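Local coordinates for hypothetical protein PA2201 (Pseudomonas aeruginosa, PDB 2FEF) that is of unknown function but probably acts as an immunity protein that neutralises a PoNe-type DNase toxin, at residues Tyr104-Leu118 / Ala138-Leu152. Sequence-based numbering, arbitrary orientation. Where two conformers were deposited one is given.
Sequences YLETAALWLDYSRLL and ALAPRTGQYPFALQL
Trp111 reaches from helix 104-118 across to Leu139, Phe148 and Leu152; its chi1 of -82° sets CG beside the backbone N and sends the indole over to the 138-152 side. Two leucine methyls sit over one face of the indole in CH-pi contacts: Leu139 CD2, in the conformer given, lies 4.0 Å from the centroid of the six-membered ring, and Leu152 CD1 lies 4.1 Å from that of the five-membered ring. Phe148 meets the benzo end obliquely, Trp111 CZ2 to Phe148 CD1 3.6 Å, with the ring planes at 47°. Outside the pair, Trp111 NE1 bonds to Ser84 OG of helix 66-93, and Gln151 NE2 to Ser84 O. In this all-helical fold the contact joins helix 97-127 to the loop and first turns of helix 146-158; the axes of 104-118 and 146-152 approach to 11.4 Å, their N-to-C directions 130° apart, and the loop leading in lies against the turns of helix 97-127 that carry Tyr114, Ser115 and Leu118. There Ala138 CB packs against Ser115 CB at 3.6 Å and against Tyr114 CE2, while Leu118 CD2 packs on Ala138 CA. Ala138 O faces the edge of the Tyr114 ring, near its plane. In the conformer given, Gln145 NE2 makes a long, weak hydrogen bond to Ala138 O, and Gln145 OE1 accepts from Ala140 N at 3.0 Å, the donor above the amide plane. Thr143 OG1 caps the turn into the helix by accepting from Gln145 N. At the far end, the single hydrogen bond between the segments runs from Tyr104 OH to Leu152 O, 2.7 Å, in the carbonyl plane.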
loop_
_atom_site.group_PDB
_atom_site.type_symbol
_atom_site.label_atom_id
_atom_site.label_comp_id
_atom_site.label_asym_id
_atom_site.label_seq_id
_atom_site.Cartn_x
_atom_site.Cartn_y
_atom_site.Cartn_z
ATOM N N TYR B 104 21.058 5.030 4.618
ATOM C CA TYR B 104 21.649 3.911 5.339
ATOM C C TYR B 104 21.502 4.037 6.869
ATOM O O TYR B 104 21.208 3.053 7.557
ATOM C CB TYR B 104 23.143 3.752 4.973
ATOM C CG TYR B 104 23.757 2.611 5.773
ATOM C CD1 TYR B 104 23.559 1.260 5.396
ATOM C CD2 TYR B 104 24.450 2.871 6.952
ATOM C CE1 TYR B 104 24.066 0.213 6.189
ATOM C CE2 TYR B 104 24.963 1.832 7.747
ATOM C CZ TYR B 104 24.792 0.527 7.352
ATOM O OH TYR B 104 25.325 -0.448 8.156
ATOM N N LEU B 105 21.653 5.242 7.395
ATOM C CA LEU B 105 21.536 5.404 8.856
ATOM C C LEU B 105 20.162 4.970 9.336
ATOM O O LEU B 105 20.052 4.354 10.402
ATOM C CB LEU B 105 21.815 6.839 9.298
ATOM C CG LEU B 105 23.256 7.333 9.134
ATOM C CD1 LEU B 105 23.361 8.689 9.795
ATOM C CD2 LEU B 105 24.305 6.359 9.711
ATOM N N GLU B 106 19.129 5.265 8.538
ATOM C CA GLU B 106 17.753 4.889 8.921
ATOM C C GLU B 106 17.422 3.456 8.609
ATOM O O GLU B 106 16.632 2.815 9.332
ATOM C CB GLU B 106 16.726 5.813 8.267
ATOM C CG GLU B 106 16.842 7.266 8.744
ATOM C CD GLU B 106 16.684 7.351 10.243
ATOM O OE1 GLU B 106 15.850 6.595 10.797
ATOM O OE2 GLU B 106 17.378 8.164 10.871
ATOM N N THR B 107 18.004 2.946 7.534
ATOM C CA THR B 107 17.853 1.526 7.203
ATOM C C THR B 107 18.424 0.686 8.363
ATOM O O THR B 107 17.745 -0.208 8.902
ATOM C CB THR B 107 18.595 1.176 5.930
ATOM O OG1 THR B 107 18.207 2.084 4.882
ATOM C CG2 THR B 107 18.341 -0.290 5.532
ATOM N N ALA B 108 19.655 0.992 8.757
ATOM C CA ALA B 108 20.274 0.332 9.907
ATOM C C ALA B 108 19.453 0.511 11.195
ATOM O O ALA B 108 19.256 -0.461 11.946
ATOM C CB ALA B 108 21.709 0.840 10.094
ATOM N N ALA B 109 18.953 1.729 11.446
ATOM C CA ALA B 109 18.150 1.993 12.659
ATOM C C ALA B 109 16.869 1.185 12.629
ATOM O O ALA B 109 16.470 0.646 13.628
ATOM C CB ALA B 109 17.808 3.456 12.762
ATOM N N LEU B 110 16.205 1.110 11.478
ATOM C CA LEU B 110 14.953 0.369 11.431
ATOM C C LEU B 110 15.179 -1.120 11.665
ATOM O O LEU B 110 14.369 -1.745 12.352
ATOM C CB LEU B 110 14.176 0.628 10.133
ATOM C CG LEU B 110 13.518 2.011 10.039
ATOM C CD1 LEU B 110 13.166 2.230 8.549
ATOM C CD2 LEU B 110 12.291 2.147 11.011
ATOM N N TRP B 111 16.248 -1.690 11.083
ATOM C CA TRP B 111 16.578 -3.096 11.364
ATOM C C TRP B 111 16.852 -3.377 12.864
ATOM O O TRP B 111 16.355 -4.366 13.424
ATOM C CB TRP B 111 17.757 -3.554 10.498
ATOM C CG TRP B 111 17.354 -3.960 9.099
ATOM C CD1 TRP B 111 17.467 -3.198 7.947
ATOM C CD2 TRP B 111 16.745 -5.193 8.709
ATOM N NE1 TRP B 111 16.995 -3.916 6.871
ATOM C CE2 TRP B 111 16.512 -5.124 7.313
ATOM C CE3 TRP B 111 16.328 -6.345 9.413
ATOM C CZ2 TRP B 111 15.935 -6.192 6.592
ATOM C CZ3 TRP B 111 15.764 -7.402 8.701
ATOM C CH2 TRP B 111 15.556 -7.305 7.298
ATOM N N LEU B 112 17.632 -2.493 13.487
ATOM C CA LEU B 112 17.943 -2.562 14.912
ATOM C C LEU B 112 16.676 -2.415 15.762
ATOM O O LEU B 112 16.444 -3.237 16.654
ATOM C CB LEU B 112 18.911 -1.436 15.265
ATOM C CG LEU B 112 19.424 -1.412 16.692
ATOM C CD1 LEU B 112 20.119 -2.741 16.999
ATOM C CD2 LEU B 112 20.364 -0.229 16.849
ATOM N N ASP B 113 15.863 -1.382 15.483
ATOM C CA ASP B 113 14.550 -1.212 16.180
ATOM C C ASP B 113 13.637 -2.404 16.008
ATOM O O ASP B 113 13.002 -2.862 16.978
ATOM C CB ASP B 113 13.829 0.080 15.742
ATOM C CG ASP B 113 14.614 1.374 16.154
ATOM O OD1 ASP B 113 15.533 1.330 17.004
ATOM O OD2 ASP B 113 14.289 2.441 15.640
ATOM N N TYR B 114 13.534 -2.907 14.777
ATOM C CA TYR B 114 12.793 -4.142 14.560
ATOM C C TYR B 114 13.263 -5.252 15.496
ATOM O O TYR B 114 12.446 -5.893 16.162
ATOM C CB TYR B 114 12.880 -4.577 13.081
ATOM C CG TYR B 114 12.562 -6.039 12.783
ATOM C CD1 TYR B 114 11.384 -6.639 13.229
ATOM C CD2 TYR B 114 13.436 -6.810 11.986
ATOM C CE1 TYR B 114 11.112 -7.984 12.948
ATOM C CE2 TYR B 114 13.152 -8.138 11.688
ATOM C CZ TYR B 114 12.006 -8.719 12.166
ATOM O OH TYR B 114 11.689 -10.039 11.875
ATOM N N SER B 115 14.567 -5.507 15.523
ATOM C CA SER B 115 15.079 -6.611 16.347
ATOM C C SER B 115 14.745 -6.403 17.839
ATOM O O SER B 115 14.484 -7.358 18.581
ATOM C CB SER B 115 16.601 -6.738 16.155
ATOM O OG SER B 115 17.331 -5.726 16.882
ATOM N N ARG B 116 14.775 -5.154 18.291
ATOM C CA ARG B 116 14.484 -4.869 19.719
ATOM C C ARG B 116 13.023 -5.093 20.055
ATOM O O ARG B 116 12.687 -5.627 21.131
ATOM C CB ARG B 116 14.879 -3.445 20.072
ATOM C CG ARG B 116 16.397 -3.244 20.055
ATOM C CD ARG B 116 16.686 -1.772 20.005
ATOM N NE ARG B 116 18.103 -1.496 20.183
ATOM C CZ ARG B 116 18.675 -0.347 19.836
ATOM N NH1 ARG B 116 17.951 0.611 19.248
ATOM N NH2 ARG B 116 19.978 -0.171 20.038
ATOM N N LEU B 117 12.136 -4.733 19.123
ATOM C CA LEU B 117 10.690 -4.927 19.343
ATOM C C LEU B 117 10.359 -6.405 19.238
ATOM O O LEU B 117 9.492 -6.912 19.959
ATOM C CB LEU B 117 9.852 -4.101 18.333
ATOM C CG LEU B 117 10.014 -2.583 18.526
ATOM C CD1 LEU B 117 9.422 -1.844 17.368
ATOM C CD2 LEU B 117 9.296 -2.175 19.816
ATOM N N LEU B 118 11.077 -7.093 18.349
ATOM C CA LEU B 118 10.893 -8.533 18.198
ATOM C C LEU B 118 11.322 -9.218 19.490
ATOM O O LEU B 118 10.601 -10.072 19.992
ATOM C CB LEU B 118 11.705 -9.088 17.010
ATOM C CG LEU B 118 11.564 -10.587 16.715
ATOM C CD1 LEU B 118 10.125 -10.959 16.366
ATOM C CD2 LEU B 118 12.537 -10.963 15.555
ATOM N N ALA B 138 16.155 -11.716 14.132
ATOM C CA ALA B 138 15.429 -10.751 13.290
ATOM C C ALA B 138 15.851 -10.884 11.819
ATOM O O ALA B 138 15.021 -10.779 10.891
ATOM C CB ALA B 138 15.682 -9.337 13.771
ATOM N N LEU B 139 17.135 -11.130 11.620
ATOM C CA LEU B 139 17.658 -11.402 10.286
ATOM C C LEU B 139 18.456 -12.692 10.351
ATOM O O LEU B 139 19.471 -12.783 11.040
ATOM C CB LEU B 139 18.497 -10.215 9.784
ATOM C CG LEU B 139 18.756 -9.988 8.295
ATOM C CD1 LEU B 139 17.511 -10.173 7.410
ATOM C CD2 LEU B 139 19.371 -8.600 8.105
ATOM N N ALA B 140 17.975 -13.708 9.639
ATOM C CA ALA B 140 18.558 -15.052 9.705
ATOM C C ALA B 140 19.380 -15.289 8.455
ATOM O O ALA B 140 18.810 -15.633 7.407
ATOM C CB ALA B 140 17.466 -16.090 9.801
ATOM N N PRO B 141 20.709 -15.086 8.542
ATOM C CA PRO B 141 21.550 -15.086 7.345
ATOM C C PRO B 141 21.695 -16.472 6.716
ATOM O O PRO B 141 22.021 -16.573 5.559
ATOM C CB PRO B 141 22.906 -14.619 7.885
ATOM C CG PRO B 141 22.569 -13.831 9.074
ATOM C CD PRO B 141 21.514 -14.738 9.728
ATOM N N ARG B 142 21.406 -17.538 7.468
ATOM C CA ARG B 142 21.485 -18.895 6.881
ATOM C C ARG B 142 20.397 -19.137 5.837
ATOM O O ARG B 142 20.513 -20.057 4.992
ATOM C CB ARG B 142 21.432 -19.968 7.986
ATOM C CG ARG B 142 22.767 -20.124 8.700
ATOM C CD ARG B 142 22.615 -21.002 9.973
ATOM N NE ARG B 142 23.790 -20.858 10.831
ATOM C CZ ARG B 142 24.903 -21.566 10.691
ATOM N NH1 ARG B 142 24.997 -22.495 9.746
ATOM N NH2 ARG B 142 25.931 -21.350 11.495
ATOM N N THR B 143 19.336 -18.334 5.907
ATOM C CA THR B 143 18.225 -18.418 4.963
ATOM C C THR B 143 18.393 -17.474 3.758
ATOM O O THR B 143 19.423 -16.833 3.602
ATOM C CB THR B 143 16.940 -18.049 5.645
ATOM O OG1 THR B 143 16.952 -16.645 5.946
ATOM C CG2 THR B 143 16.783 -18.851 6.959
ATOM N N GLY B 144 17.338 -17.355 2.957
ATOM C CA GLY B 144 17.297 -16.404 1.844
ATOM C C GLY B 144 17.400 -14.935 2.234
ATOM O O GLY B 144 17.467 -14.087 1.360
ATOM N N GLN B 145 17.384 -14.649 3.539
ATOM C CA GLN B 145 17.493 -13.274 4.020
ATOM C C GLN B 145 18.899 -12.727 3.910
ATOM O O GLN B 145 19.092 -11.523 4.074
ATOM C CB GLN B 145 17.072 -13.154 5.488
ATOM C CG GLN B 145 15.576 -13.055 5.727
ATOM C CD GLN B 145 15.236 -12.845 7.197
ATOM O OE1 GLN B 145 15.454 -13.725 8.024
ATOM N NE2 GLN B 145 14.701 -11.664 7.526
ATOM N N TYR B 146 19.875 -13.606 3.688
ATOM C CA TYR B 146 21.305 -13.228 3.665
ATOM C C TYR B 146 21.594 -11.903 2.932
ATOM O O TYR B 146 22.381 -11.122 3.427
ATOM C CB TYR B 146 22.146 -14.338 3.027
ATOM C CG TYR B 146 23.647 -14.186 3.191
ATOM C CD1 TYR B 146 24.300 -14.693 4.335
ATOM C CD2 TYR B 146 24.437 -13.607 2.180
ATOM C CE1 TYR B 146 25.684 -14.592 4.486
ATOM C CE2 TYR B 146 25.816 -13.495 2.333
ATOM C CZ TYR B 146 26.436 -13.996 3.465
ATOM O OH TYR B 146 27.799 -13.884 3.604
ATOM N N PRO B 147 20.975 -11.657 1.759
ATOM C CA PRO B 147 21.302 -10.380 1.088
ATOM C C PRO B 147 21.042 -9.130 1.954
ATOM O O PRO B 147 21.708 -8.156 1.773
ATOM C CB PRO B 147 20.373 -10.361 -0.119
ATOM C CG PRO B 147 20.124 -11.832 -0.431
ATOM C CD PRO B 147 20.007 -12.445 0.970
ATOM N N PHE B 148 20.043 -9.135 2.847
ATOM C CA PHE B 148 19.868 -7.945 3.718
ATOM C C PHE B 148 21.010 -7.808 4.695
ATOM O O PHE B 148 21.379 -6.681 5.088
ATOM C CB PHE B 148 18.539 -8.025 4.535
ATOM C CG PHE B 148 17.314 -7.973 3.676
ATOM C CD1 PHE B 148 16.875 -6.771 3.143
ATOM C CD2 PHE B 148 16.567 -9.140 3.436
ATOM C CE1 PHE B 148 15.703 -6.707 2.341
ATOM C CE2 PHE B 148 15.364 -9.102 2.642
ATOM C CZ PHE B 148 14.953 -7.886 2.091
ATOM N N ALA B 149 21.551 -8.947 5.154
ATOM C CA ALA B 149 22.687 -8.882 6.099
ATOM C C ALA B 149 23.944 -8.410 5.329
ATOM O O ALA B 149 24.730 -7.585 5.827
ATOM C CB ALA B 149 22.931 -10.233 6.765
ATOM N N LEU B 150 24.111 -8.921 4.113
ATOM C CA LEU B 150 25.211 -8.478 3.225
ATOM C C LEU B 150 25.111 -6.962 3.036
ATOM O O LEU B 150 26.108 -6.254 3.197
ATOM C CB LEU B 150 25.135 -9.184 1.846
ATOM C CG LEU B 150 26.120 -8.645 0.783
ATOM C CD1 LEU B 150 27.549 -8.849 1.286
ATOM C CD2 LEU B 150 25.853 -9.398 -0.503
ATOM N N GLN B 151 23.912 -6.466 2.689
ATOM C CA GLN B 151 23.729 -5.024 2.486
ATOM C C GLN B 151 24.096 -4.236 3.765
ATOM O O GLN B 151 24.784 -3.218 3.707
ATOM C CB GLN B 151 22.257 -4.686 2.125
ATOM C CG GLN B 151 22.117 -3.187 1.729
ATOM C CD GLN B 151 20.695 -2.695 1.764
ATOM O OE1 GLN B 151 20.125 -2.494 2.844
ATOM N NE2 GLN B 151 20.116 -2.465 0.582
ATOM N N LEU B 152 23.611 -4.699 4.914
ATOM C CA LEU B 152 23.847 -3.957 6.163
ATOM C C LEU B 152 25.342 -3.834 6.464
ATOM O O LEU B 152 25.808 -2.749 6.858
ATOM C CB LEU B 152 23.118 -4.622 7.338
ATOM C CG LEU B 152 21.617 -4.316 7.323
ATOM C CD1 LEU B 152 20.956 -5.310 8.355
ATOM C CD2 LEU B 152 21.365 -2.863 7.664
#